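Local coordinates for protein ATP-dependent helicase FUN30 (Saccharomyces cerevisiae S288c, PDB 5GN1) that hydrolyses ATP to remodel nucleosomes, promoting DNA end resection at double-strand breaks and heterochromatin organization, the present chain being the C-terminal, RecA-like part of its ATPase domain, at residues D179-S184 with E219-T224; K204-S209 with D246-D251; D226-R231 with K252-F257; N274-F279 with K302-T307. All blocks are in the same frame, centred on the assembly; numbering follows the deposited sequence.

Contact 1. Residues D179-S184 with E219-T224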
# COMPACT_ATOMS: atom_id res chain seq x y z
N ASP A 179 10.11 14.88 -3.62
CA ASP A 179 10.23 13.77 -2.67
C ASP A 179 8.93 13.51 -1.92
O ASP A 179 8.95 13.08 -0.76
CB ASP A 179 11.37 14.01 -1.68
CG ASP A 179 12.72 13.69 -2.26
OD1 ASP A 179 12.79 13.38 -3.47
OD2 ASP A 179 13.72 13.74 -1.51
N GLU A 180 7.78 13.73 -2.57
CA GLU A 180 6.50 13.53 -1.91
C GLU A 180 6.28 12.07 -1.51
O GLU A 180 5.54 11.79 -0.57
CB GLU A 180 5.36 14.01 -2.81
CG GLU A 180 5.29 15.53 -3.02
CD GLU A 180 6.10 16.04 -4.21
OE1 GLU A 180 7.05 15.34 -4.66
OE2 GLU A 180 5.78 17.14 -4.71
N TRP A 181 6.91 11.13 -2.22
CA TRP A 181 6.81 9.72 -1.88
C TRP A 181 7.47 9.39 -0.55
O TRP A 181 7.17 8.33 0.02
CB TRP A 181 7.41 8.86 -2.99
CG TRP A 181 8.75 9.34 -3.46
CD1 TRP A 181 9.98 8.92 -3.02
CD2 TRP A 181 9.00 10.31 -4.49
NE1 TRP A 181 10.98 9.58 -3.71
CE2 TRP A 181 10.40 10.44 -4.61
CE3 TRP A 181 8.17 11.09 -5.31
CZ2 TRP A 181 11.00 11.32 -5.53
CZ3 TRP A 181 8.76 11.97 -6.22
CH2 TRP A 181 10.17 12.07 -6.32
N MET A 182 8.36 10.25 -0.03
CA MET A 182 8.93 10.05 1.29
C MET A 182 8.01 10.49 2.42
O MET A 182 8.25 10.12 3.57
CB MET A 182 10.27 10.80 1.44
CG MET A 182 11.26 10.55 0.33
SD MET A 182 11.68 8.80 0.25
CE MET A 182 12.73 8.62 1.70
N GLN A 183 6.96 11.27 2.13
CA GLN A 183 6.17 11.92 3.18
C GLN A 183 5.03 11.00 3.63
O GLN A 183 3.86 11.15 3.24
CB GLN A 183 5.64 13.26 2.71
CG GLN A 183 6.72 14.29 2.46
CD GLN A 183 6.13 15.59 1.96
OE1 GLN A 183 5.33 16.23 2.65
NE2 GLN A 183 6.50 15.98 0.75
N SER A 184 5.37 10.07 4.51
CA SER A 184 4.42 9.19 5.16
C SER A 184 5.05 8.72 6.46
O SER A 184 6.26 8.52 6.53
CB SER A 184 4.06 7.99 4.29
OG SER A 184 3.51 6.94 5.05
N GLU A 219 9.20 1.73 -4.73
CA GLU A 219 10.30 1.74 -5.69
C GLU A 219 10.96 3.12 -5.74
O GLU A 219 12.19 3.23 -5.78
CB GLU A 219 9.80 1.31 -7.07
CG GLU A 219 9.39 -0.17 -7.14
CD GLU A 219 9.18 -0.63 -8.58
OE1 GLU A 219 9.57 0.12 -9.49
OE2 GLU A 219 8.64 -1.73 -8.82
N MET A 220 10.16 4.19 -5.66
CA MET A 220 10.74 5.53 -5.65
C MET A 220 11.40 5.84 -4.31
O MET A 220 12.46 6.47 -4.28
CB MET A 220 9.68 6.59 -5.97
CG MET A 220 9.11 6.45 -7.36
SD MET A 220 8.37 8.02 -7.87
CE MET A 220 9.84 9.03 -8.04
N VAL A 221 10.79 5.39 -3.21
CA VAL A 221 11.39 5.54 -1.88
C VAL A 221 12.78 4.91 -1.85
O VAL A 221 13.76 5.53 -1.40
CB VAL A 221 10.47 4.94 -0.81
CG1 VAL A 221 11.16 4.88 0.57
CG2 VAL A 221 9.15 5.70 -0.70
N LEU A 222 12.89 3.66 -2.30
CA LEU A 222 14.17 2.95 -2.18
C LEU A 222 15.23 3.59 -3.06
O LEU A 222 16.40 3.67 -2.66
CB LEU A 222 13.99 1.46 -2.49
CG LEU A 222 13.04 0.73 -1.51
CD1 LEU A 222 12.88 -0.76 -1.81
CD2 LEU A 222 13.49 0.94 -0.06
N SER A 223 14.84 4.10 -4.24
CA SER A 223 15.77 4.81 -5.11
C SER A 223 16.26 6.10 -4.45
O SER A 223 17.46 6.41 -4.50
CB SER A 223 15.11 5.12 -6.45
OG SER A 223 15.96 5.88 -7.29
N THR A 224 15.35 6.86 -3.84
CA THR A 224 15.76 8.04 -3.09
C THR A 224 16.75 7.67 -1.99
O THR A 224 17.70 8.41 -1.73
CB THR A 224 14.54 8.75 -2.50
OG1 THR A 224 13.80 9.39 -3.54
CG2 THR A 224 14.94 9.80 -1.45
O HOH W 1 14.79 11.74 -4.65
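A short 3-10 turn, residues 180-182, packs on the C-terminal half of helix 212-224, and Trp181 meets Met220 and Thr224 at the centre of the joint. The indole lies across the methionine chain at about a right angle. Met220 CE sits over the six-membered ring, 3.4 Å from its centroid and only 8° off the normal, and its SD lies over the same face, a Met-aromatic contact that adds to the CH-pi one. The opposite face of the indole is covered near its rim by Asp179 CA, which leaves the ring held between its own turn and the helix.

At the ring's edge, Trp181 NE1 donates to Thr224 OG1 at 2.8 Å. The bond is almost straight (171°), and the hydroxyl oxygen lies in the indole plane, so the rotation of the ring is fixed by a polar contact as well as by packing. Trp181 CG stands between its backbone N and carbonyl carbon (chi1 47°), a rotamer that turns the ring to the helix. Water 1 bridges Thr224 OG1 and Asp179 OD1, which are themselves 4.1 Å apart.

On the other branch of Thr224, CG2 meets Met182 SD tip to tip at 3.8 Å. The same sulfur lies 4.0 Å from Val221 CG1, while Val221 CG2 approaches the carbonyl oxygen of Trp181, which accepts a hydrogen bond from His113. Phe158 and His161 of helix 157-166 also touch Met220. Through this Met-aromatic contact and in-plane indole bond, the loop before helix 185-200 packs on helix 212-224, which flanks the RecA-like sheet.

Contact 2. Residues K204-S209 with D246-D251; sequences KVLIFS and DKFYED
Lys204 NZ reaches helix 241-250 at its C-terminal end and donates to two main-chain oxygens there, Phe248 O and Asp251 O. Each bond is 2.7 Å long, but the two are approached differently. The ammonium lies in the carbonyl plane of Phe248, with a C=O...N angle of 156°, whereas it stands 35° above the carbonyl plane of Asp251. A third acceptor, Ile254 O, comes from the chain leading into strand 256-260. Water 2 accepts a weak bond from the same nitrogen and donates to Tyr249 O, bringing another carbonyl of the last turn into the network. The carboxylate of Asp251 takes no direct part: its OD1 is 6.1 Å from Lys204 NZ and accepts instead from the backbone N of Asp253.

The lysine chain, extended beyond CG, runs out toward the helix alongside the ring of Phe248, which comes the other way. Its CD comes 3.7 Å from Phe248 CZ, and its NZ lies 4.5 Å from the ring centroid, in an off-centre cation-pi contact. Phe248 CG is anti to the backbone N (chi1 -163°), which sends the ring from the helix to strand 205-209. There Phe248 CE2 meets Leu206 CD2 at 3.9 Å, and Phe257 of the adjoining strand 256-260 makes an edge-to-face ring contact with Phe248.

A buried lysine is thus satisfied without a carboxylate partner in contact. Carbonyls at a helix C-terminus carry the negative end of the helix dipole, so their gathering round NZ, together with the ring beside it, would be expected to favour the charged ammonium.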
# COMPACT_ATOMS: atom_id res chain seq x y z
N LYS A 204 20.28 -8.43 4.61
CA LYS A 204 19.25 -8.30 3.59
C LYS A 204 17.87 -8.38 4.23
O LYS A 204 17.71 -8.85 5.36
CB LYS A 204 19.42 -9.37 2.52
CG LYS A 204 20.77 -9.30 1.81
CD LYS A 204 20.64 -9.88 0.42
CE LYS A 204 21.94 -9.72 -0.37
NZ LYS A 204 21.71 -9.86 -1.84
N VAL A 205 16.86 -7.93 3.48
CA VAL A 205 15.51 -7.81 4.03
C VAL A 205 14.49 -8.04 2.92
O VAL A 205 14.69 -7.64 1.78
CB VAL A 205 15.32 -6.43 4.72
CG1 VAL A 205 15.53 -5.27 3.73
CG2 VAL A 205 13.94 -6.35 5.39
N LEU A 206 13.39 -8.72 3.28
CA LEU A 206 12.20 -8.82 2.44
C LEU A 206 11.14 -7.83 2.94
O LEU A 206 10.88 -7.76 4.14
CB LEU A 206 11.60 -10.23 2.48
CG LEU A 206 12.59 -11.39 2.34
CD1 LEU A 206 11.85 -12.72 2.42
CD2 LEU A 206 13.36 -11.23 1.03
N ILE A 207 10.54 -7.08 2.02
CA ILE A 207 9.44 -6.18 2.35
C ILE A 207 8.18 -6.68 1.64
O ILE A 207 8.18 -6.84 0.41
CB ILE A 207 9.74 -4.72 1.96
CG1 ILE A 207 11.10 -4.30 2.52
CG2 ILE A 207 8.63 -3.79 2.51
CD1 ILE A 207 11.51 -2.88 2.16
N PHE A 208 7.12 -6.94 2.41
CA PHE A 208 5.86 -7.44 1.88
C PHE A 208 4.75 -6.40 2.00
O PHE A 208 4.64 -5.72 3.03
CB PHE A 208 5.41 -8.70 2.63
CG PHE A 208 6.23 -9.90 2.34
CD1 PHE A 208 5.97 -10.68 1.23
CD2 PHE A 208 7.26 -10.27 3.20
CE1 PHE A 208 6.74 -11.80 0.96
CE2 PHE A 208 8.03 -11.40 2.95
CZ PHE A 208 7.77 -12.16 1.83
N SER A 209 3.89 -6.31 0.97
CA SER A 209 2.69 -5.49 1.05
C SER A 209 1.54 -6.18 0.35
O SER A 209 1.72 -6.88 -0.65
CB SER A 209 2.89 -4.10 0.41
OG SER A 209 1.68 -3.35 0.49
N ASP A 246 17.66 -15.55 -8.21
CA ASP A 246 19.08 -15.80 -8.35
C ASP A 246 19.82 -14.50 -8.20
O ASP A 246 20.85 -14.44 -7.52
CB ASP A 246 19.41 -16.38 -9.71
CG ASP A 246 19.04 -17.80 -9.81
OD1 ASP A 246 18.81 -18.45 -8.77
OD2 ASP A 246 18.96 -18.31 -10.95
N LYS A 247 19.33 -13.44 -8.82
CA LYS A 247 20.06 -12.20 -8.66
C LYS A 247 20.19 -11.80 -7.19
O LYS A 247 21.22 -11.27 -6.76
CB LYS A 247 19.36 -11.13 -9.44
CG LYS A 247 20.21 -10.16 -10.20
CD LYS A 247 19.32 -9.53 -11.26
CE LYS A 247 19.92 -8.28 -11.88
NZ LYS A 247 18.93 -7.67 -12.80
N PHE A 248 19.13 -12.05 -6.42
CA PHE A 248 19.11 -11.70 -5.01
C PHE A 248 20.18 -12.47 -4.24
O PHE A 248 20.85 -11.92 -3.37
CB PHE A 248 17.73 -11.98 -4.41
CG PHE A 248 17.49 -11.30 -3.09
CD1 PHE A 248 17.74 -9.95 -2.94
CD2 PHE A 248 17.01 -12.02 -2.01
CE1 PHE A 248 17.52 -9.32 -1.73
CE2 PHE A 248 16.79 -11.39 -0.79
CZ PHE A 248 17.05 -10.04 -0.65
N TYR A 249 20.33 -13.75 -4.58
CA TYR A 249 21.32 -14.60 -3.93
C TYR A 249 22.74 -14.24 -4.34
O TYR A 249 23.66 -14.32 -3.52
CB TYR A 249 21.06 -16.07 -4.26
CG TYR A 249 20.06 -16.74 -3.37
CD1 TYR A 249 20.46 -17.34 -2.18
CD2 TYR A 249 18.71 -16.77 -3.71
CE1 TYR A 249 19.53 -17.97 -1.35
CE2 TYR A 249 17.78 -17.38 -2.89
CZ TYR A 249 18.19 -17.99 -1.72
OH TYR A 249 17.25 -18.62 -0.92
N GLU A 250 22.94 -13.86 -5.60
CA GLU A 250 24.29 -13.74 -6.16
C GLU A 250 24.92 -12.39 -5.85
O GLU A 250 26.14 -12.30 -5.63
CB GLU A 250 24.24 -13.98 -7.68
CG GLU A 250 25.60 -14.16 -8.37
CD GLU A 250 26.27 -12.84 -8.73
OE1 GLU A 250 25.56 -11.81 -8.82
OE2 GLU A 250 27.50 -12.83 -8.91
N ASP A 251 24.11 -11.33 -5.78
CA ASP A 251 24.60 -9.95 -5.68
C ASP A 251 24.48 -9.49 -4.22
O ASP A 251 23.40 -9.14 -3.75
CB ASP A 251 23.81 -9.05 -6.62
CG ASP A 251 24.52 -7.72 -6.90
OD1 ASP A 251 25.28 -7.24 -6.02
OD2 ASP A 251 24.32 -7.17 -8.00
O HOH W 2 23.29 -12.44 -1.14

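Contact 3. Residues D226-R231 with K252-F257; sequences DYKFLR and KDIPIF
Lys228 leaves its backbone with CG anti to the carbonyl carbon (chi1 -62°) and then runs extended, while Asp253 sends CG anti to its own backbone N (chi1 -160°); the two chains cross at about a right angle and their charged ends meet. The salt bridge joins Lys228 NZ to Asp253 OD2; the modelled 2.4 Å is very short, and the exact distance is doubtful. Beside it, water 3 accepts from Lys228 N and donates to Asp253 O, linking the two backbones ahead of the paired residues.

Pairing proper begins one residue on, where Phe229 faces Ile256 and Leu230 faces Phe257 in parallel register. Leu230 N donates to Ile256 O at 3.0 Å, and the same oxygen receives a CA-H...O contact from Phe229 CA at 3.1 Å. On the face bearing Leu230 and Phe257, Leu230 CB sits over the phenyl ring, 4.1 Å from its centroid, and Leu230 CG meets Ile254 CG2 at 4.1 Å. On the other face Phe229 CB touches Ile256 CB, and nearer the strand's start Tyr227 CB rests on Ile256 CD1 at 3.8 Å. Helix 241-250 lies against the first face through Phe248, while Leu222 of helix 212-224 meets Phe229 and Ile256 on the second.

These are the two parallel strands of a beta-alpha-beta unit at the edge of the RecA-like sheet. Their chemistry changes along the pairing, from a charged and water-bridged entrance, exposed to solvent, to mainly apolar packing of Leu230, Ile254, Ile256 and Phe257 round one main-chain bond.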
# COMPACT_ATOMS: atom_id res chain seq x y z
N ASP A 226 18.83 5.26 -1.99
CA ASP A 226 20.03 4.69 -2.60
C ASP A 226 20.22 3.22 -2.22
O ASP A 226 21.35 2.73 -2.12
CB ASP A 226 21.28 5.51 -2.24
CG ASP A 226 22.43 5.26 -3.20
OD1 ASP A 226 22.16 4.97 -4.38
OD2 ASP A 226 23.60 5.36 -2.76
N TYR A 227 19.12 2.49 -2.01
CA TYR A 227 19.17 1.04 -1.79
C TYR A 227 18.73 0.33 -3.07
O TYR A 227 17.60 0.53 -3.53
CB TYR A 227 18.25 0.62 -0.64
CG TYR A 227 18.57 1.17 0.73
CD1 TYR A 227 19.86 1.18 1.23
CD2 TYR A 227 17.55 1.65 1.55
CE1 TYR A 227 20.13 1.68 2.52
CE2 TYR A 227 17.81 2.12 2.82
CZ TYR A 227 19.10 2.15 3.30
OH TYR A 227 19.31 2.65 4.57
N LYS A 228 19.59 -0.53 -3.60
CA LYS A 228 19.18 -1.40 -4.70
C LYS A 228 18.12 -2.40 -4.22
O LYS A 228 18.12 -2.84 -3.07
CB LYS A 228 20.37 -2.17 -5.28
CG LYS A 228 21.47 -1.31 -5.91
CD LYS A 228 22.67 -2.19 -6.33
CE LYS A 228 23.93 -1.36 -6.63
NZ LYS A 228 25.15 -2.23 -6.87
N PHE A 229 17.22 -2.77 -5.13
CA PHE A 229 16.13 -3.67 -4.77
C PHE A 229 15.73 -4.48 -5.99
O PHE A 229 16.04 -4.13 -7.13
CB PHE A 229 14.92 -2.89 -4.21
CG PHE A 229 14.23 -2.04 -5.25
CD1 PHE A 229 14.68 -0.74 -5.51
CD2 PHE A 229 13.17 -2.55 -5.99
CE1 PHE A 229 14.08 0.03 -6.48
CE2 PHE A 229 12.56 -1.78 -6.97
CZ PHE A 229 13.01 -0.50 -7.22
N LEU A 230 15.03 -5.59 -5.73
CA LEU A 230 14.32 -6.36 -6.74
C LEU A 230 12.87 -6.48 -6.31
O LEU A 230 12.53 -6.25 -5.14
CB LEU A 230 14.93 -7.76 -6.93
CG LEU A 230 16.39 -7.79 -7.37
CD1 LEU A 230 17.04 -9.11 -6.93
CD2 LEU A 230 16.52 -7.59 -8.88
N ARG A 231 12.02 -6.87 -7.26
CA ARG A 231 10.59 -6.94 -7.00
C ARG A 231 9.99 -8.19 -7.64
O ARG A 231 10.35 -8.56 -8.76
CB ARG A 231 9.89 -5.69 -7.53
CG ARG A 231 8.37 -5.82 -7.67
CD ARG A 231 7.75 -4.47 -7.96
NE ARG A 231 6.29 -4.53 -8.03
CZ ARG A 231 5.52 -3.46 -8.11
NH1 ARG A 231 6.07 -2.25 -8.12
NH2 ARG A 231 4.20 -3.58 -8.19
N LYS A 252 25.62 -9.44 -3.52
CA LYS A 252 25.64 -9.00 -2.13
C LYS A 252 25.26 -7.53 -1.98
O LYS A 252 24.93 -7.09 -0.87
CB LYS A 252 27.02 -9.23 -1.52
CG LYS A 252 27.38 -10.69 -1.27
CD LYS A 252 26.51 -11.31 -0.18
CE LYS A 252 26.90 -12.76 0.04
NZ LYS A 252 25.76 -13.55 0.58
N ASP A 253 25.31 -6.76 -3.07
CA ASP A 253 25.02 -5.33 -3.01
C ASP A 253 23.55 -5.00 -3.29
O ASP A 253 23.23 -3.82 -3.48
CB ASP A 253 25.91 -4.58 -4.01
CG ASP A 253 26.02 -3.09 -3.70
OD1 ASP A 253 26.12 -2.73 -2.50
OD2 ASP A 253 26.03 -2.29 -4.66
N ILE A 254 22.67 -6.00 -3.33
CA ILE A 254 21.23 -5.76 -3.45
C ILE A 254 20.59 -6.13 -2.12
O ILE A 254 20.33 -7.32 -1.88
CB ILE A 254 20.59 -6.56 -4.60
CG1 ILE A 254 21.31 -6.30 -5.92
CG2 ILE A 254 19.12 -6.17 -4.76
CD1 ILE A 254 20.60 -6.94 -7.13
N PRO A 255 20.32 -5.17 -1.24
CA PRO A 255 19.89 -5.54 0.11
C PRO A 255 18.42 -5.89 0.23
O PRO A 255 18.04 -6.51 1.23
CB PRO A 255 20.24 -4.29 0.94
CG PRO A 255 20.11 -3.16 -0.07
CD PRO A 255 20.65 -3.74 -1.35
N ILE A 256 17.58 -5.53 -0.75
CA ILE A 256 16.13 -5.49 -0.56
C ILE A 256 15.43 -6.25 -1.67
O ILE A 256 15.73 -6.06 -2.86
CB ILE A 256 15.60 -4.05 -0.53
CG1 ILE A 256 16.22 -3.28 0.63
CG2 ILE A 256 14.06 -4.04 -0.39
CD1 ILE A 256 15.75 -1.85 0.69
N PHE A 257 14.46 -7.08 -1.28
CA PHE A 257 13.49 -7.71 -2.17
C PHE A 257 12.11 -7.26 -1.73
O PHE A 257 11.73 -7.49 -0.57
CB PHE A 257 13.60 -9.24 -2.09
CG PHE A 257 13.37 -9.95 -3.40
CD1 PHE A 257 12.39 -9.52 -4.27
CD2 PHE A 257 14.14 -11.05 -3.76
CE1 PHE A 257 12.18 -10.20 -5.48
CE2 PHE A 257 13.92 -11.71 -4.96
CZ PHE A 257 12.94 -11.28 -5.82
O HOH W 3 22.26 -1.10 -2.58

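Contact 4. Residues N274-F279 with K302-T307; sequences NNVIIF and KEVNIT
Val276 lies alongside Ile306, pointing the same way, with its CB 3.7 Å from Ile306 CG1. The pair belongs to two neighbouring parallel strands, 275-278 and 304-311, of the central RecA-like sheet, joined by helix 285-292 in a beta-alpha-beta unit. The axes of 275-278 and 304-307 approach to 4.7 Å, their directions 13° apart. On the same face Ile278 CG1 extends the apolar row to Ile306 CG2, and Val276 CG2 extends it to Val304 CG1.

The opposite face, with Asn275, Asn305 and Thr307, carries polar groups beside Ile277. Asn275 and Asn305 stand side by side with their amide planes 20° apart, yet each amide finds its partner elsewhere: Asn275 ND2 donates to Glu203 and to Lys204 O, and Asn305 ND2 to His52 of strand 49-56. Further on, water 4 donates to Val276 O in a long bond and lies 2.7 Å from Thr307 OG1.

Four main-chain bonds join the strands in an unbroken ladder. Asn305 N donates to Asn274 O, Val276 N to Asn305 O, Thr307 N to Val276 O and Ile278 N to Thr307 O, the last two at 2.8 Å. Each of these acceptor oxygens also receives a CA-H...O contact from the facing strand.

Ahead of the first main-chain bond a side chain carries the pairing one step further. Asn274 CG is set between its backbone N and carbonyl carbon, which turns the amide to the chain entering the second strand, where Lys302 CB packs on it. Asn274 ND2 donates to Glu303 O at 3.1 Å, with the oxygen within 8° of the amide plane.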
# COMPACT_ATOMS: atom_id res chain seq x y z
N ASN A 274 17.56 -12.47 6.30
CA ASN A 274 17.08 -12.88 7.63
C ASN A 274 16.27 -11.79 8.31
O ASN A 274 16.10 -11.82 9.54
CB ASN A 274 18.24 -13.35 8.53
CG ASN A 274 19.20 -12.24 8.91
OD1 ASN A 274 19.68 -11.49 8.07
ND2 ASN A 274 19.51 -12.15 10.21
N ASN A 275 15.75 -10.83 7.54
CA ASN A 275 14.85 -9.80 8.04
C ASN A 275 13.63 -9.72 7.15
O ASN A 275 13.73 -9.89 5.93
CB ASN A 275 15.53 -8.43 8.11
CG ASN A 275 16.75 -8.45 9.01
OD1 ASN A 275 16.65 -8.22 10.21
ND2 ASN A 275 17.90 -8.73 8.42
N VAL A 276 12.48 -9.47 7.77
CA VAL A 276 11.22 -9.38 7.06
C VAL A 276 10.46 -8.18 7.62
O VAL A 276 10.33 -8.04 8.84
CB VAL A 276 10.38 -10.67 7.20
CG1 VAL A 276 9.00 -10.45 6.56
CG2 VAL A 276 11.09 -11.85 6.54
N ILE A 277 10.01 -7.29 6.73
CA ILE A 277 9.19 -6.15 7.10
C ILE A 277 7.83 -6.34 6.47
O ILE A 277 7.73 -6.47 5.24
CB ILE A 277 9.82 -4.82 6.66
CG1 ILE A 277 11.21 -4.67 7.29
CG2 ILE A 277 8.91 -3.66 7.04
CD1 ILE A 277 11.90 -3.41 6.87
N ILE A 278 6.79 -6.39 7.30
CA ILE A 278 5.41 -6.47 6.85
C ILE A 278 4.93 -5.03 6.78
O ILE A 278 4.70 -4.40 7.82
CB ILE A 278 4.55 -7.31 7.79
CG1 ILE A 278 5.16 -8.70 8.00
CG2 ILE A 278 3.13 -7.46 7.25
CD1 ILE A 278 5.16 -9.52 6.76
N PHE A 279 4.86 -4.47 5.57
CA PHE A 279 4.54 -3.05 5.48
C PHE A 279 3.11 -2.79 5.91
O PHE A 279 2.81 -1.73 6.49
CB PHE A 279 4.79 -2.53 4.07
CG PHE A 279 4.80 -1.03 3.95
CD1 PHE A 279 5.96 -0.31 4.21
CD2 PHE A 279 3.66 -0.34 3.58
CE1 PHE A 279 5.98 1.07 4.10
CE2 PHE A 279 3.67 1.05 3.45
CZ PHE A 279 4.83 1.75 3.72
N LYS A 302 20.52 -18.10 9.95
CA LYS A 302 20.48 -17.06 10.96
C LYS A 302 19.08 -16.97 11.56
O LYS A 302 18.11 -17.47 10.98
CB LYS A 302 20.89 -15.71 10.36
CG LYS A 302 22.26 -15.75 9.70
CD LYS A 302 22.61 -14.39 9.12
CE LYS A 302 23.96 -14.41 8.40
NZ LYS A 302 24.25 -13.09 7.80
N GLU A 303 18.99 -16.35 12.74
CA GLU A 303 17.68 -16.02 13.29
C GLU A 303 17.01 -14.99 12.39
O GLU A 303 17.67 -14.08 11.87
CB GLU A 303 17.81 -15.50 14.72
CG GLU A 303 18.17 -16.60 15.74
CD GLU A 303 18.23 -16.11 17.19
OE1 GLU A 303 17.72 -15.01 17.50
OE2 GLU A 303 18.79 -16.85 18.03
N VAL A 304 15.70 -15.14 12.19
CA VAL A 304 14.94 -14.26 11.30
C VAL A 304 14.12 -13.30 12.15
O VAL A 304 13.38 -13.72 13.05
CB VAL A 304 14.04 -15.07 10.35
CG1 VAL A 304 13.01 -14.16 9.63
CG2 VAL A 304 14.89 -15.83 9.34
N ASN A 305 14.26 -12.00 11.87
CA ASN A 305 13.54 -10.97 12.60
C ASN A 305 12.46 -10.38 11.70
O ASN A 305 12.75 -9.95 10.58
CB ASN A 305 14.49 -9.88 13.09
CG ASN A 305 15.24 -10.30 14.34
OD1 ASN A 305 16.39 -10.75 14.27
ND2 ASN A 305 14.59 -10.18 15.49
N ILE A 306 11.24 -10.36 12.20
CA ILE A 306 10.07 -9.95 11.42
C ILE A 306 9.44 -8.75 12.12
O ILE A 306 9.16 -8.81 13.32
CB ILE A 306 9.07 -11.11 11.27
CG1 ILE A 306 9.72 -12.27 10.52
CG2 ILE A 306 7.80 -10.65 10.55
CD1 ILE A 306 9.54 -13.56 11.21
N THR A 307 9.22 -7.67 11.38
CA THR A 307 8.66 -6.45 11.96
C THR A 307 7.43 -6.03 11.15
O THR A 307 7.51 -5.87 9.93
CB THR A 307 9.71 -5.32 11.98
OG1 THR A 307 10.83 -5.73 12.78
CG2 THR A 307 9.11 -4.02 12.58
O HOH W 4 12.45 -6.46 10.73

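How the contacts relate
Contacts 2, 3 and 4 share one parallel sheet of the C-terminal RecA-like domain, whose neighbouring strands run 304-311, 275-278, 205-209, 256-260, 229-232. Contact 3 joins the last two and contact 4 the first two. Strand 205-209 of contact 2 lies between them, so Val205 and Ile207 bond to 256-260 while Leu206 and Phe208 bond to 275-278. Contacts 2 and 3, centres 6 Å apart, interleave along the chain, as do 1 and 2; contact 1 closes before 3 opens, and contact 4 comes last. Contact 1, about 15 Å from contact 3 between centres, packs residues 179-184 on helix 212-224. That helix is separately tied to strand 229-232 by a Glu219–Arg231 salt bridge.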